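Local coordinates for protein peroxinectin A (Dictyostelium discoideum, PDB 6ERC) that uses hydrogen peroxide at a haem to oxidise phenolic donors, and is a secreted peroxidase that also oxidises halides and has antibacterial activity, at residues I33-N38 with V132-G137; G39-T44 with N91-K96; Q46-I51 with N383-R388; M114-T119 with N387-I392. All blocks are in the same frame, centred on the assembly; numbering follows the deposited sequence.

How the contacts relate
The four contacts lie on the same side of the chain's centre, their own centres 7 to 18 Å apart, within one animal haem peroxidase fold. Contacts 1 and 2 use the loop before helix 48-56, and contact 3 the start of that helix. Along the chain contact 2 is nested inside the loop that contact 1 closes, and contact 3 crosses both. Contacts 2 and 4 use neighbouring antiparallel strands, 91-96 and 113-124, of the four-stranded sheet. Contacts 3 and 4 share Asn387 and Arg388 on helix 379-390. That helix, distant in sequence, thus meets both the early loop and the sheet, and through Arg386 it also reaches the haem.

Contact 1. Residues I33-N38 with V132-G137; sequences IKFNKN and VVDEDG
Lys37 and Asp134 supply the hydrogen bond that ties the loop before helix 48-56 to the connection between strands 113-124 and 139-144. Lys37 N donates to Asp134 OD1 at 3.1 Å with an N-H...O angle of 157°, arriving on the syn side and somewhat out of the carboxylate plane. Asp134 OD1 also lies 3.0 Å from Asn36 N. The carboxylate reaches this backbone because Asp134 CG is anti to its own N (chi1 -162°), and OD1 sits over one face of the Phe35 ring. Asp134 opens a type I turn ending at Gly137, whose N bonds back to Asp134 O, while Asp136 N donates weakly to Asp134 OD2.

Van der Waals contacts run along the Lys34 chain. Lys34 CG touches Val132 CG2, Lys34 CD rests 3.3 Å from Val133 O, and Lys34 CE passes Glu135 CG at 3.8 Å. Val132 CG1 meets Phe35 CE2 obliquely at 4.3 Å.

Asn36 OD1 comes within 3.2 Å of Glu135 CB, with amide and carboxylate planes about 60° apart. Asn36 OD1 and Glu135 OE1, both acceptors, lie close but do not pair.

Tyr140 of strand 139-144 flanks the contact, making a cation-pi pair with Lys37 and a hydrogen bond to Asp136. Asp134 OD2 and Asp136 OD2 are 2.6 Å apart, which suggests that one of these acids probably carries a proton and that their combined negative charge is lowered.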
# COMPACT_ATOMS: atom_id res chain seq x y z
N ILE A 33 -8.14 -21.77 -2.55
CA ILE A 33 -7.78 -23.08 -3.06
C ILE A 33 -6.53 -23.54 -2.33
O ILE A 33 -5.73 -22.73 -1.85
CB ILE A 33 -7.56 -23.06 -4.59
CG1 ILE A 33 -6.49 -22.04 -4.99
CG2 ILE A 33 -8.86 -22.77 -5.31
CD1 ILE A 33 -6.03 -22.18 -6.43
N LYS A 34 -6.35 -24.86 -2.23
CA LYS A 34 -5.23 -25.42 -1.49
C LYS A 34 -3.92 -24.81 -1.97
O LYS A 34 -3.61 -24.83 -3.17
CB LYS A 34 -5.19 -26.94 -1.65
CG LYS A 34 -6.44 -27.64 -1.15
CD LYS A 34 -6.20 -29.12 -0.87
CE LYS A 34 -5.76 -29.88 -2.11
NZ LYS A 34 -5.60 -31.34 -1.83
N PHE A 35 -3.15 -24.26 -1.03
CA PHE A 35 -1.87 -23.63 -1.34
C PHE A 35 -0.68 -24.37 -0.74
O PHE A 35 0.46 -23.96 -0.97
CB PHE A 35 -1.87 -22.16 -0.88
CG PHE A 35 -2.37 -21.95 0.52
CD1 PHE A 35 -1.53 -22.11 1.61
CD2 PHE A 35 -3.68 -21.57 0.75
CE1 PHE A 35 -1.98 -21.92 2.89
CE2 PHE A 35 -4.14 -21.37 2.04
CZ PHE A 35 -3.29 -21.54 3.11
N ASN A 36 -0.91 -25.44 0.02
CA ASN A 36 0.15 -26.32 0.50
C ASN A 36 1.25 -25.51 1.20
O ASN A 36 2.38 -25.40 0.74
CB ASN A 36 0.72 -27.13 -0.67
CG ASN A 36 1.51 -28.33 -0.22
OD1 ASN A 36 0.94 -29.37 0.12
ND2 ASN A 36 2.83 -28.21 -0.21
N LYS A 37 0.87 -24.97 2.36
CA LYS A 37 1.71 -24.02 3.08
C LYS A 37 3.14 -24.53 3.22
O LYS A 37 4.10 -23.85 2.83
CB LYS A 37 1.11 -23.74 4.46
CG LYS A 37 1.86 -22.68 5.26
CD LYS A 37 1.53 -22.74 6.75
CE LYS A 37 2.22 -23.91 7.44
NZ LYS A 37 3.71 -23.80 7.40
N ASN A 38 3.31 -25.72 3.80
CA ASN A 38 4.65 -26.20 4.13
C ASN A 38 5.49 -26.51 2.90
O ASN A 38 6.72 -26.60 3.02
CB ASN A 38 4.54 -27.45 5.01
CG ASN A 38 3.93 -27.15 6.37
OD1 ASN A 38 4.17 -26.08 6.94
ND2 ASN A 38 3.15 -28.09 6.88
N VAL A 132 -9.74 -23.47 3.75
CA VAL A 132 -9.62 -24.70 2.97
C VAL A 132 -8.74 -25.66 3.75
O VAL A 132 -7.80 -25.25 4.44
CB VAL A 132 -9.05 -24.44 1.56
CG1 VAL A 132 -7.61 -23.95 1.62
CG2 VAL A 132 -9.15 -25.71 0.72
N VAL A 133 -9.04 -26.95 3.62
CA VAL A 133 -8.21 -27.99 4.22
C VAL A 133 -6.93 -28.09 3.40
O VAL A 133 -6.97 -28.50 2.23
CB VAL A 133 -8.94 -29.33 4.30
CG1 VAL A 133 -7.99 -30.45 4.71
CG2 VAL A 133 -10.10 -29.24 5.28
N ASP A 134 -5.80 -27.72 3.99
CA ASP A 134 -4.53 -27.83 3.31
C ASP A 134 -4.24 -29.29 2.96
O ASP A 134 -4.89 -30.22 3.43
CB ASP A 134 -3.40 -27.25 4.18
CG ASP A 134 -2.15 -26.94 3.38
OD1 ASP A 134 -2.12 -25.88 2.72
OD2 ASP A 134 -1.21 -27.76 3.41
N GLU A 135 -3.22 -29.48 2.12
CA GLU A 135 -2.87 -30.81 1.66
C GLU A 135 -2.26 -31.67 2.76
O GLU A 135 -2.17 -32.88 2.60
CB GLU A 135 -1.92 -30.69 0.47
CG GLU A 135 -2.35 -29.58 -0.50
CD GLU A 135 -1.62 -29.60 -1.82
OE1 GLU A 135 -1.05 -30.65 -2.18
OE2 GLU A 135 -1.64 -28.55 -2.50
N ASP A 136 -1.86 -31.07 3.88
CA ASP A 136 -1.41 -31.82 5.05
C ASP A 136 -2.54 -32.11 6.02
O ASP A 136 -2.29 -32.66 7.10
CB ASP A 136 -0.28 -31.07 5.76
CG ASP A 136 -0.74 -29.77 6.40
OD1 ASP A 136 -1.27 -29.81 7.53
OD2 ASP A 136 -0.58 -28.71 5.76
N GLY A 137 -3.77 -31.77 5.67
CA GLY A 137 -4.92 -32.10 6.49
C GLY A 137 -5.32 -31.05 7.50
O GLY A 137 -6.18 -31.32 8.35

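Contact 2. Residues G39-T44 with N91-K96; sequences GFPNIT and NSWPIK. With NAG (2-acetamido-2-deoxy-beta-D-glucopyranose), chain C.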
# COMPACT_ATOMS: atom_id res chain seq x y z
N GLY A 39 4.87 -26.68 1.73
CA GLY A 39 5.62 -26.89 0.51
C GLY A 39 5.35 -25.81 -0.51
O GLY A 39 5.11 -24.65 -0.15
N PHE A 40 5.42 -26.16 -1.81
CA PHE A 40 5.01 -25.23 -2.86
C PHE A 40 3.53 -25.43 -3.18
O PHE A 40 3.00 -26.54 -3.02
CB PHE A 40 5.83 -25.45 -4.13
CG PHE A 40 7.32 -25.34 -3.93
CD1 PHE A 40 7.86 -24.70 -2.83
CD2 PHE A 40 8.18 -25.88 -4.88
CE1 PHE A 40 9.24 -24.61 -2.67
CE2 PHE A 40 9.55 -25.79 -4.72
CZ PHE A 40 10.08 -25.15 -3.62
N PRO A 41 2.82 -24.40 -3.63
CA PRO A 41 1.44 -24.62 -4.09
C PRO A 41 1.42 -25.41 -5.39
O PRO A 41 2.30 -25.26 -6.25
CB PRO A 41 0.90 -23.20 -4.30
CG PRO A 41 1.82 -22.31 -3.56
CD PRO A 41 3.16 -22.97 -3.59
N ASN A 42 0.41 -26.27 -5.54
CA ASN A 42 0.25 -27.07 -6.74
C ASN A 42 -0.35 -26.19 -7.83
O ASN A 42 -1.57 -25.99 -7.88
CB ASN A 42 -0.62 -28.29 -6.47
CG ASN A 42 -0.83 -29.15 -7.70
OD1 ASN A 42 -0.01 -29.14 -8.62
ND2 ASN A 42 -1.92 -29.90 -7.72
N ILE A 43 0.50 -25.64 -8.69
CA ILE A 43 0.08 -24.73 -9.75
C ILE A 43 0.25 -25.44 -11.08
O ILE A 43 1.34 -25.93 -11.39
CB ILE A 43 0.90 -23.42 -9.72
CG1 ILE A 43 0.83 -22.76 -8.34
CG2 ILE A 43 0.40 -22.46 -10.80
CD1 ILE A 43 -0.56 -22.38 -7.89
N THR A 44 -0.83 -25.50 -11.86
CA THR A 44 -0.77 -26.05 -13.21
C THR A 44 -0.54 -24.99 -14.27
O THR A 44 -0.11 -25.33 -15.38
CB THR A 44 -2.06 -26.82 -13.53
OG1 THR A 44 -3.18 -25.95 -13.41
CG2 THR A 44 -2.23 -28.01 -12.60
N ASN A 91 10.31 -19.29 4.75
CA ASN A 91 9.67 -20.43 4.10
C ASN A 91 9.82 -20.21 2.60
O ASN A 91 8.97 -19.59 1.96
CB ASN A 91 8.21 -20.54 4.51
CG ASN A 91 7.55 -21.80 4.01
OD1 ASN A 91 8.21 -22.81 3.78
ND2 ASN A 91 6.23 -21.75 3.82
N SER A 92 10.91 -20.73 2.04
CA SER A 92 11.34 -20.34 0.70
C SER A 92 10.55 -21.10 -0.36
O SER A 92 10.55 -22.34 -0.39
CB SER A 92 12.84 -20.60 0.55
OG SER A 92 13.27 -20.26 -0.76
N TRP A 93 9.88 -20.36 -1.24
CA TRP A 93 9.32 -20.87 -2.49
C TRP A 93 9.89 -20.01 -3.61
O TRP A 93 9.21 -19.09 -4.11
CB TRP A 93 7.80 -20.85 -2.50
CG TRP A 93 7.20 -21.24 -3.83
CD1 TRP A 93 7.74 -22.08 -4.76
CD2 TRP A 93 5.95 -20.78 -4.37
NE1 TRP A 93 6.91 -22.18 -5.85
CE2 TRP A 93 5.80 -21.39 -5.63
CE3 TRP A 93 4.95 -19.93 -3.92
CZ2 TRP A 93 4.69 -21.17 -6.44
CZ3 TRP A 93 3.85 -19.71 -4.72
CH2 TRP A 93 3.72 -20.33 -5.97
N PRO A 94 11.12 -20.26 -4.04
CA PRO A 94 11.77 -19.36 -5.00
C PRO A 94 10.96 -19.18 -6.27
O PRO A 94 10.13 -20.01 -6.64
CB PRO A 94 13.11 -20.05 -5.28
CG PRO A 94 13.36 -20.92 -4.09
CD PRO A 94 12.00 -21.37 -3.64
N ILE A 95 11.22 -18.07 -6.94
CA ILE A 95 10.60 -17.76 -8.23
C ILE A 95 11.48 -18.32 -9.33
O ILE A 95 12.63 -17.90 -9.49
CB ILE A 95 10.39 -16.25 -8.41
CG1 ILE A 95 9.62 -15.70 -7.21
CG2 ILE A 95 9.67 -15.97 -9.72
CD1 ILE A 95 9.16 -14.25 -7.35
N LYS A 96 10.95 -19.28 -10.09
CA LYS A 96 11.72 -19.90 -11.15
C LYS A 96 11.84 -18.95 -12.34
O LYS A 96 10.86 -18.32 -12.75
CB LYS A 96 11.05 -21.21 -11.58
CG LYS A 96 11.20 -22.34 -10.58
CD LYS A 96 10.63 -23.65 -11.11
CE LYS A 96 10.92 -24.80 -10.17
NZ LYS A 96 10.25 -26.06 -10.59
C1 NAG C . -2.44 -30.70 -8.67
C2 NAG C . -2.61 -32.07 -8.01
C3 NAG C . -3.15 -33.08 -9.02
C4 NAG C . -4.41 -32.55 -9.69
C5 NAG C . -4.16 -31.17 -10.27
C6 NAG C . -5.41 -30.53 -10.84
C7 NAG C . -1.11 -32.61 -6.13
C8 NAG C . 0.24 -33.11 -5.74
N2 NAG C . -1.35 -32.53 -7.45
O3 NAG C . -3.43 -34.31 -8.36
O4 NAG C . -4.82 -33.44 -10.72
O5 NAG C . -3.68 -30.29 -9.24
O6 NAG C . -5.33 -29.11 -10.82
O7 NAG C . -1.95 -32.28 -5.30
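Phe40 and Trp93 form an offset stack, the Phe40 ring and the five-membered ring of the indole having centroids 4.3 Å apart and planes inclined at 28°. The overlap is off-centre: Trp93 CD1 lies over one face of the phenyl ring, 3.3 Å from Phe40 CD1.

Two CH-pi contacts use one and the same face of the indole. Pro41 CD stands almost exactly on the normal of the six-membered ring of Trp93, 3.3 Å from its centroid and 4° off axis, while Phe40 CB sits above the five-membered ring at 4.1 Å from its centroid. A trans first torsion at Trp93 (chi1 174°) carries the indole out from the strand and beneath this Phe-Pro pair. With an alanine at this position, Phe40 would probably lose its stacking partner and a gap would open under the Pro41 ring.

Looser contacts surround the stack: Ser92 O approaches Phe40 CE1 near the ring plane at 3.5 Å, and Ile43 CG1 reaches Trp93 CH2 obliquely. Asn42, whose CB points away from the strand, is covalently joined through ND2 to NAG C1 and carries the glycan outward.

Strand 91-96 is an outermost strand of the four-stranded antiparallel sheet, paired with strand 113-124 through backbone bonds such as Trp93 with Tyr116. On the indole side opposite Pro41 lies Gln385 of helix 379-390, placing Trp93 between the loop and that helix.

Contact 3. Residues Q46-I51 with N383-R388; sequences QPSRAI and NLQRNR. With HEM (protoporphyrin IX containing Fe), chain F.
Ser48 comes closest to helix 379-390 where the chain enters helix 48-56, with Pro47 at the N-cap and the CA atoms of Ser48 and Leu384 5.5 Å apart. Just before the helix, Gln46 O is held by two nitrogens of Arg388. Arg388 NH1 donates to Gln46 O at 2.7 Å and Arg388 NH2 at 2.9 Å, the latter nearly along the C=O axis. Both bonds lie close to the guanidinium plane, and the Arg388 chain, extended from CG to NE, delivers that end-on edge. Arg388 NH2 has a second, charged partner in Asp434, a salt bridge that probably helps hold the guanidinium in place.

Ser48 OG donates to Gln385 OE1 at 2.5 Å, in the carbonyl plane and on a lone pair. A bend at chi2 (-77°) folds the Gln385 amide back so that OE1 faces the serine, while Gln385 CG and Leu384 CB pack against OG.

In this animal haem peroxidase, helix 379-390 has another side turned to the cofactor. Arg386 leaves the helix on a side turned away from 46-51, and its chain, bent at chi2 and chi3, brings Arg386 NH2 to haem O2A at 2.8 Å with a nearly straight angle of 170°. Arg386 NE makes a longer bond to haem O1A, 3.3 Å, giving each propionate oxygen a donor.

Ile51 CG2 meets Leu384 CG at 4.3 Å in an apolar contact, and Ile51 CG1 packs by the Arg388 guanidinium, 3.6 Å from Arg388 NH2.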
# COMPACT_ATOMS: atom_id res chain seq x y z
N GLN A 46 1.31 -21.48 -15.91
CA GLN A 46 2.72 -21.19 -16.13
C GLN A 46 3.31 -20.51 -14.89
O GLN A 46 2.58 -19.89 -14.11
CB GLN A 46 2.90 -20.28 -17.34
CG GLN A 46 2.29 -20.84 -18.62
CD GLN A 46 2.88 -20.23 -19.86
OE1 GLN A 46 4.08 -20.32 -20.11
NE2 GLN A 46 2.03 -19.60 -20.67
N PRO A 47 4.62 -20.63 -14.68
CA PRO A 47 5.24 -19.99 -13.51
C PRO A 47 5.04 -18.48 -13.53
O PRO A 47 4.70 -17.87 -14.55
CB PRO A 47 6.72 -20.35 -13.64
CG PRO A 47 6.74 -21.56 -14.52
CD PRO A 47 5.60 -21.40 -15.47
N SER A 48 5.29 -17.86 -12.37
CA SER A 48 5.03 -16.43 -12.21
C SER A 48 5.84 -15.60 -13.20
O SER A 48 5.30 -14.72 -13.88
CB SER A 48 5.33 -16.00 -10.77
OG SER A 48 4.56 -16.74 -9.84
N ARG A 49 7.14 -15.87 -13.30
CA ARG A 49 7.99 -15.06 -14.17
C ARG A 49 7.59 -15.20 -15.63
O ARG A 49 7.79 -14.26 -16.41
CB ARG A 49 9.46 -15.46 -13.97
CG ARG A 49 10.44 -14.75 -14.90
CD ARG A 49 10.33 -13.23 -14.83
NE ARG A 49 11.32 -12.59 -15.69
CZ ARG A 49 11.34 -11.29 -15.98
NH1 ARG A 49 10.42 -10.47 -15.48
NH2 ARG A 49 12.28 -10.81 -16.77
N ALA A 50 7.03 -16.34 -16.02
CA ALA A 50 6.52 -16.49 -17.38
C ALA A 50 5.30 -15.61 -17.60
O ALA A 50 5.23 -14.85 -18.57
CB ALA A 50 6.20 -17.95 -17.67
N ILE A 51 4.32 -15.69 -16.69
CA ILE A 51 3.15 -14.82 -16.79
C ILE A 51 3.58 -13.36 -16.79
O ILE A 51 2.95 -12.53 -17.47
CB ILE A 51 2.17 -15.11 -15.63
CG1 ILE A 51 1.69 -16.57 -15.67
CG2 ILE A 51 0.99 -14.16 -15.69
CD1 ILE A 51 0.85 -16.93 -16.88
N ASN A 383 3.95 -10.55 -7.15
CA ASN A 383 2.51 -10.51 -6.93
C ASN A 383 1.86 -11.83 -7.30
O ASN A 383 1.06 -12.38 -6.53
CB ASN A 383 1.89 -9.36 -7.72
CG ASN A 383 2.40 -8.00 -7.27
OD1 ASN A 383 2.68 -7.79 -6.09
ND2 ASN A 383 2.52 -7.07 -8.21
N LEU A 384 2.20 -12.37 -8.48
CA LEU A 384 1.66 -13.66 -8.89
C LEU A 384 2.00 -14.74 -7.86
O LEU A 384 1.13 -15.53 -7.47
CB LEU A 384 2.20 -14.04 -10.26
CG LEU A 384 1.40 -13.59 -11.48
CD1 LEU A 384 0.03 -14.27 -11.53
CD2 LEU A 384 1.24 -12.08 -11.51
N GLN A 385 3.25 -14.78 -7.41
CA GLN A 385 3.63 -15.72 -6.36
C GLN A 385 2.75 -15.54 -5.13
O GLN A 385 2.23 -16.52 -4.58
CB GLN A 385 5.10 -15.53 -6.00
CG GLN A 385 6.05 -15.96 -7.08
CD GLN A 385 6.21 -17.47 -7.14
OE1 GLN A 385 5.86 -18.10 -8.14
NE2 GLN A 385 6.75 -18.05 -6.08
N ARG A 386 2.59 -14.29 -4.67
CA ARG A 386 1.85 -14.03 -3.44
C ARG A 386 0.41 -14.50 -3.57
O ARG A 386 -0.15 -15.08 -2.63
CB ARG A 386 1.92 -12.54 -3.10
CG ARG A 386 1.50 -12.19 -1.68
CD ARG A 386 2.52 -12.66 -0.65
NE ARG A 386 3.85 -12.14 -0.91
CZ ARG A 386 4.94 -12.48 -0.22
NH1 ARG A 386 4.85 -13.34 0.78
NH2 ARG A 386 6.12 -11.95 -0.52
N ASN A 387 -0.23 -14.24 -4.72
CA ASN A 387 -1.58 -14.74 -4.93
C ASN A 387 -1.62 -16.26 -4.90
O ASN A 387 -2.52 -16.85 -4.29
CB ASN A 387 -2.12 -14.22 -6.27
CG ASN A 387 -2.41 -12.73 -6.24
OD1 ASN A 387 -3.52 -12.31 -5.90
ND2 ASN A 387 -1.43 -11.93 -6.62
N ARG A 388 -0.65 -16.91 -5.55
CA ARG A 388 -0.58 -18.36 -5.53
C ARG A 388 -0.12 -18.88 -4.17
O ARG A 388 -0.50 -19.99 -3.77
CB ARG A 388 0.35 -18.85 -6.64
CG ARG A 388 -0.15 -18.50 -8.03
CD ARG A 388 0.91 -18.72 -9.09
NE ARG A 388 0.41 -18.41 -10.42
CZ ARG A 388 1.08 -18.64 -11.55
NH1 ARG A 388 2.29 -19.19 -11.51
NH2 ARG A 388 0.54 -18.32 -12.72
CHA HEM F . 3.11 -4.77 -1.74
CHB HEM F . 6.64 -2.21 -3.83
CHC HEM F . 3.39 1.18 -5.11
CHD HEM F . -0.16 -1.52 -3.24
C1A HEM F . 4.33 -4.40 -2.25
C2A HEM F . 5.53 -5.20 -2.24
C3A HEM F . 6.51 -4.50 -2.81
C4A HEM F . 5.96 -3.22 -3.21
CMA HEM F . 7.98 -4.94 -3.02
CAA HEM F . 5.62 -6.62 -1.66
CBA HEM F . 5.84 -7.56 -2.84
CGA HEM F . 5.38 -8.95 -2.48
O1A HEM F . 4.16 -9.14 -2.23
O2A HEM F . 6.24 -9.87 -2.46
C1B HEM F . 6.06 -1.07 -4.33
C2B HEM F . 6.78 0.00 -4.98
C3B HEM F . 5.89 0.94 -5.34
C4B HEM F . 4.58 0.49 -4.92
CMB HEM F . 8.31 -0.02 -5.18
CAB HEM F . 6.12 2.29 -6.07
CBB HEM F . 7.31 2.68 -6.53
C1C HEM F . 2.14 0.75 -4.73
C2C HEM F . 0.88 1.45 -4.94
C3C HEM F . -0.10 0.69 -4.41
C4C HEM F . 0.51 -0.50 -3.86
CMC HEM F . 0.82 2.81 -5.66
CAC HEM F . -1.64 0.88 -4.32
CBC HEM F . -2.33 1.94 -4.77
C1D HEM F . 0.42 -2.61 -2.63
C2D HEM F . -0.27 -3.60 -1.84
C3D HEM F . 0.64 -4.50 -1.44
C4D HEM F . 1.93 -4.10 -1.95
CMD HEM F . -1.78 -3.61 -1.55
CAD HEM F . 0.42 -5.74 -0.56
CBD HEM F . 0.36 -5.22 0.87
CGD HEM F . 0.95 -6.21 1.84
O1D HEM F . 2.19 -6.20 2.02
O2D HEM F . 0.19 -7.01 2.45
NA HEM F . 4.63 -3.20 -2.85
NB HEM F . 4.72 -0.74 -4.31
NC HEM F . 1.87 -0.43 -4.07
ND HEM F . 1.76 -2.94 -2.68
FE HEM F . 3.23 -1.83 -3.43

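Contact 4. Residues M114-T119 with N387-I392; sequences MNYFRT and NRDHGI
Asp389 collects donors from Tyr116, Arg118 and Thr119 of the strand. Asp389 OD2 takes Tyr116 OH on its anti lone pair at 3.0 Å and Thr119 N on its syn lone pair at 2.8 Å. Asp389 OD1 is in a salt bridge with Arg118: Arg118 NE approaches from above the carboxylate plane at 2.8 Å, and Arg118 NH2 adds a second bond from the same face. The guanidinium, turned 71° from the carboxylate plane, also sends Arg118 NH2 to a lone pair of Asp389 O at 3.0 Å. Arg118 has further work, as NH1 bonds to Asn36 O and NH2 to Phe35 O. A leucine at Arg118 would probably deprive Asp389 of its close salt-bridge partner and the Phe35 and Asn36 carbonyls of this donor.

Thr119 OG1 meets His390 NE2 in the ring plane at 2.9 Å, and either may donate; OG1 also bonds to Arg386 NH1, while His390 ND1 bonds to Asn294.

The strand thus grips the end of helix 379-390, where Gly391 has positive phi and Ile392 N bonds to Asn387 O at 2.9 Å, with Gly391 N bonding weakly to Arg388 O: a Schellman motif.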
# COMPACT_ATOMS: atom_id res chain seq x y z
N MET A 114 14.72 -16.20 -8.45
CA MET A 114 14.64 -14.97 -7.69
C MET A 114 14.10 -15.28 -6.31
O MET A 114 13.18 -16.08 -6.16
CB MET A 114 13.75 -13.94 -8.39
CG MET A 114 14.31 -13.43 -9.70
SD MET A 114 13.20 -12.27 -10.52
CE MET A 114 11.91 -13.38 -11.07
N ASN A 115 14.69 -14.65 -5.29
CA ASN A 115 14.29 -14.92 -3.92
C ASN A 115 12.80 -14.69 -3.73
O ASN A 115 12.25 -13.69 -4.20
CB ASN A 115 15.08 -14.03 -2.96
CG ASN A 115 16.56 -14.33 -2.97
OD1 ASN A 115 17.27 -14.00 -3.93
ND2 ASN A 115 17.05 -14.94 -1.90
N TYR A 116 12.14 -15.62 -3.04
CA TYR A 116 10.78 -15.40 -2.57
C TYR A 116 10.55 -16.25 -1.33
O TYR A 116 10.90 -17.44 -1.31
CB TYR A 116 9.74 -15.75 -3.63
CG TYR A 116 8.31 -15.59 -3.14
CD1 TYR A 116 7.68 -16.62 -2.46
CD2 TYR A 116 7.61 -14.42 -3.35
CE1 TYR A 116 6.38 -16.48 -2.01
CE2 TYR A 116 6.31 -14.27 -2.91
CZ TYR A 116 5.71 -15.30 -2.24
OH TYR A 116 4.41 -15.16 -1.79
N PHE A 117 9.96 -15.64 -0.31
CA PHE A 117 9.64 -16.31 0.94
C PHE A 117 8.15 -16.20 1.20
O PHE A 117 7.57 -15.11 1.05
CB PHE A 117 10.43 -15.70 2.10
CG PHE A 117 11.90 -15.99 2.03
CD1 PHE A 117 12.74 -15.18 1.27
CD2 PHE A 117 12.44 -17.06 2.71
CE1 PHE A 117 14.10 -15.45 1.20
CE2 PHE A 117 13.80 -17.33 2.64
CZ PHE A 117 14.63 -16.52 1.89
N ARG A 118 7.53 -17.31 1.56
CA ARG A 118 6.08 -17.35 1.69
C ARG A 118 5.63 -16.57 2.92
O ARG A 118 6.36 -16.45 3.92
CB ARG A 118 5.59 -18.80 1.77
CG ARG A 118 5.91 -19.61 0.52
CD ARG A 118 5.19 -20.95 0.51
NE ARG A 118 3.75 -20.81 0.37
CZ ARG A 118 2.90 -21.82 0.20
NH1 ARG A 118 3.35 -23.07 0.14
NH2 ARG A 118 1.60 -21.59 0.09
N THR A 119 4.42 -16.03 2.84
CA THR A 119 3.89 -15.19 3.90
C THR A 119 3.68 -15.99 5.18
O THR A 119 3.28 -17.16 5.14
CB THR A 119 2.57 -14.56 3.46
OG1 THR A 119 2.78 -13.89 2.21
CG2 THR A 119 2.08 -13.56 4.50
N ASN A 387 -0.23 -14.24 -4.72
CA ASN A 387 -1.58 -14.74 -4.93
C ASN A 387 -1.62 -16.26 -4.90
O ASN A 387 -2.52 -16.85 -4.29
CB ASN A 387 -2.12 -14.22 -6.27
CG ASN A 387 -2.41 -12.73 -6.24
OD1 ASN A 387 -3.52 -12.31 -5.90
ND2 ASN A 387 -1.43 -11.93 -6.62
N ARG A 388 -0.65 -16.91 -5.55
CA ARG A 388 -0.58 -18.36 -5.53
C ARG A 388 -0.12 -18.88 -4.17
O ARG A 388 -0.50 -19.99 -3.77
CB ARG A 388 0.35 -18.85 -6.64
CG ARG A 388 -0.15 -18.50 -8.03
CD ARG A 388 0.91 -18.72 -9.09
NE ARG A 388 0.41 -18.41 -10.42
CZ ARG A 388 1.08 -18.64 -11.55
NH1 ARG A 388 2.29 -19.19 -11.51
NH2 ARG A 388 0.54 -18.32 -12.72
N ASP A 389 0.68 -18.09 -3.46
CA ASP A 389 1.04 -18.43 -2.09
C ASP A 389 -0.18 -18.42 -1.18
O ASP A 389 -0.38 -19.33 -0.37
CB ASP A 389 2.11 -17.45 -1.58
CG ASP A 389 2.50 -17.69 -0.13
OD1 ASP A 389 1.98 -18.64 0.49
OD2 ASP A 389 3.33 -16.92 0.38
N HIS A 390 -1.02 -17.39 -1.31
CA HIS A 390 -2.20 -17.26 -0.47
C HIS A 390 -3.37 -18.11 -0.94
O HIS A 390 -4.37 -18.21 -0.21
CB HIS A 390 -2.65 -15.79 -0.41
CG HIS A 390 -1.67 -14.88 0.26
ND1 HIS A 390 -2.02 -13.63 0.73
CD2 HIS A 390 -0.36 -15.03 0.54
CE1 HIS A 390 -0.96 -13.05 1.27
NE2 HIS A 390 0.06 -13.88 1.17
N GLY A 391 -3.29 -18.70 -2.12
CA GLY A 391 -4.37 -19.52 -2.63
C GLY A 391 -5.55 -18.71 -3.13
O GLY A 391 -6.70 -19.11 -2.93
N ILE A 392 -5.29 -17.57 -3.77
CA ILE A 392 -6.38 -16.77 -4.33
C ILE A 392 -7.08 -17.59 -5.42
O ILE A 392 -6.39 -18.12 -6.32
CB ILE A 392 -5.85 -15.44 -4.89
CG1 ILE A 392 -5.25 -14.58 -3.77
CG2 ILE A 392 -6.96 -14.67 -5.63
CD1 ILE A 392 -6.25 -14.10 -2.72